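Local coordinates for protein malonyl CoA-ACP transacylase (Xanthomonas oryzae pv. oryzae, PDB 3K89) that probably transfers the malonyl group from malonyl-CoA to holo acyl carrier protein, supplying malonyl-ACP for bacterial fatty acid synthesis, at residues L6-P11 / R77-Q82. Residues are numbered along the deposited sequence; the frame is centred on the assembly and turned at random.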
loop_
_atom_site.group_PDB
_atom_site.type_symbol
_atom_site.label_atom_id
_atom_site.label_comp_id
_atom_site.label_asym_id
_atom_site.label_seq_id
_atom_site.Cartn_x
_atom_site.Cartn_y
_atom_site.Cartn_z
ATOM N N LEU A 6 2.931 -0.857 19.660
ATOM C CA LEU A 6 2.992 0.053 18.506
ATOM C C LEU A 6 3.242 -0.677 17.182
ATOM O O LEU A 6 4.131 -1.493 17.101
ATOM C CB LEU A 6 4.086 1.106 18.727
ATOM C CG LEU A 6 4.427 2.123 17.628
ATOM C CD1 LEU A 6 3.305 3.134 17.389
ATOM C CD2 LEU A 6 5.694 2.849 17.992
ATOM N N ALA A 7 2.458 -0.369 16.149
ATOM C CA ALA A 7 2.778 -0.841 14.798
ATOM C C ALA A 7 2.909 0.365 13.866
ATOM O O ALA A 7 2.355 1.435 14.137
ATOM C CB ALA A 7 1.708 -1.791 14.273
ATOM N N PHE A 8 3.650 0.184 12.777
ATOM C CA PHE A 8 3.709 1.183 11.704
ATOM C C PHE A 8 3.078 0.550 10.472
ATOM O O PHE A 8 3.293 -0.644 10.211
ATOM C CB PHE A 8 5.153 1.559 11.378
ATOM C CG PHE A 8 5.664 2.752 12.135
ATOM C CD1 PHE A 8 5.390 2.903 13.495
ATOM C CD2 PHE A 8 6.459 3.698 11.495
ATOM C CE1 PHE A 8 5.885 4.011 14.189
ATOM C CE2 PHE A 8 6.961 4.803 12.177
ATOM C CZ PHE A 8 6.669 4.959 13.529
ATOM N N VAL A 9 2.300 1.354 9.744
ATOM C CA VAL A 9 1.705 0.921 8.452
ATOM C C VAL A 9 2.136 1.897 7.368
ATOM O O VAL A 9 2.300 3.086 7.637
ATOM C CB VAL A 9 0.154 0.772 8.487
ATOM C CG1 VAL A 9 -0.274 -0.350 9.459
ATOM C CG2 VAL A 9 -0.551 2.083 8.825
ATOM N N PHE A 10 2.298 1.392 6.138
ATOM C CA PHE A 10 2.824 2.218 5.052
ATOM C C PHE A 10 1.821 2.286 3.918
ATOM O O PHE A 10 1.268 1.263 3.521
ATOM C CB PHE A 10 4.154 1.637 4.560
ATOM C CG PHE A 10 5.197 1.549 5.648
ATOM C CD1 PHE A 10 5.250 0.433 6.500
ATOM C CD2 PHE A 10 6.087 2.608 5.851
ATOM C CE1 PHE A 10 6.219 0.384 7.547
ATOM C CE2 PHE A 10 7.063 2.560 6.864
ATOM C CZ PHE A 10 7.116 1.450 7.723
ATOM N N PRO A 11 1.557 3.504 3.419
ATOM C CA PRO A 11 0.526 3.684 2.396
ATOM C C PRO A 11 0.943 3.276 0.989
ATOM O O PRO A 11 2.124 3.134 0.689
ATOM C CB PRO A 11 0.269 5.192 2.426
ATOM C CG PRO A 11 1.595 5.756 2.790
ATOM C CD PRO A 11 2.155 4.789 3.829
ATOM N N ARG A 77 12.808 6.795 8.501
ATOM C CA ARG A 77 14.172 7.166 8.911
ATOM C C ARG A 77 14.156 8.367 9.849
ATOM O O ARG A 77 14.948 8.427 10.801
ATOM C CB ARG A 77 15.060 7.404 7.695
ATOM C CG ARG A 77 15.393 6.098 6.974
ATOM C CD ARG A 77 16.208 6.358 5.727
ATOM N NE ARG A 77 16.686 5.112 5.111
ATOM C CZ ARG A 77 17.487 5.080 4.044
ATOM N NH1 ARG A 77 17.877 6.217 3.461
ATOM N NH2 ARG A 77 17.879 3.919 3.528
ATOM N N LEU A 78 13.218 9.279 9.609
ATOM C CA LEU A 78 13.046 10.445 10.478
ATOM C C LEU A 78 12.636 10.025 11.880
ATOM O O LEU A 78 13.288 10.410 12.861
ATOM C CB LEU A 78 12.026 11.417 9.869
ATOM C CG LEU A 78 11.654 12.674 10.663
ATOM C CD1 LEU A 78 12.881 13.526 10.981
ATOM C CD2 LEU A 78 10.614 13.488 9.884
ATOM N N TRP A 79 11.559 9.243 11.973
ATOM C CA TRP A 79 11.054 8.744 13.250
ATOM C C TRP A 79 12.147 8.005 14.005
ATOM O O TRP A 79 12.380 8.269 15.190
ATOM C CB TRP A 79 9.886 7.789 13.003
ATOM C CG TRP A 79 9.255 7.280 14.253
ATOM C CD1 TRP A 79 9.567 6.135 14.926
ATOM C CD2 TRP A 79 8.188 7.896 14.984
ATOM N NE1 TRP A 79 8.752 5.997 16.021
ATOM C CE2 TRP A 79 7.902 7.069 16.081
ATOM C CE3 TRP A 79 7.445 9.074 14.810
ATOM C CZ2 TRP A 79 6.903 7.375 17.016
ATOM C CZ3 TRP A 79 6.443 9.374 15.732
ATOM C CH2 TRP A 79 6.187 8.529 16.824
ATOM N N THR A 80 12.819 7.090 13.311
ATOM C CA THR A 80 13.813 6.243 13.958
ATOM C C THR A 80 15.037 7.056 14.417
ATOM O O THR A 80 15.596 6.765 15.482
ATOM C CB THR A 80 14.167 4.977 13.116
ATOM O OG1 THR A 80 14.594 5.349 11.806
ATOM C CG2 THR A 80 12.956 4.075 12.984
ATOM N N ALA A 81 15.415 8.091 13.659
ATOM C CA ALA A 81 16.506 8.994 14.073
ATOM C C ALA A 81 16.112 9.874 15.259
ATOM O O ALA A 81 16.945 10.139 16.146
ATOM C CB ALA A 81 16.967 9.865 12.926
ATOM N N GLN A 82 14.855 10.328 15.279
ATOM C CA GLN A 82 14.373 11.236 16.330
ATOM C C GLN A 82 13.937 10.535 17.617
ATOM O O GLN A 82 13.273 11.143 18.473
ATOM C CB GLN A 82 13.277 12.171 15.800
ATOM C CG GLN A 82 13.793 13.184 14.795
ATOM C CD GLN A 82 13.034 14.501 14.828
ATOM O OE1 GLN A 82 11.806 14.525 14.837
ATOM N NE2 GLN A 82 13.768 15.605 14.831
#
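Between Phe-8, on the strand 6-10, and Trp-79, in the last turn of the helix 61-81, the backbones stay 10.7 Å apart from CA to CA, and two aromatic side chains span the gap. They form an edge-to-face (T-shaped) pair: the outer edge of the Phe-8 ring points at one face of the indole, over its five-membered ring, with centroids 4.6 Å apart and planes at 65°. CZ of Phe-8 leads, 3.4 Å from both CD1 and NE1 of Trp-79; behind it, CE1 and CE2 of Phe-8 reach the indole less closely. With CG of Trp-79 trans to the backbone N (chi1 -177°), the indole extends from the helix toward Phe-8. The backbone O of Gln-85 takes its buried N-H, which helps fix the ring's rotation, while Ala-308 and Leu-309 of the helix 302-311 also pack on Trp-79. Trp-76, one turn earlier, meets Phe-8 as well. The contact thus packs a helix against a central strand of the parallel sheet, away from the predicted active site. No hydrogen bond crosses it: cohesion here is apolar and aromatic, with the C-H edge of Phe-8 against the indole pi face.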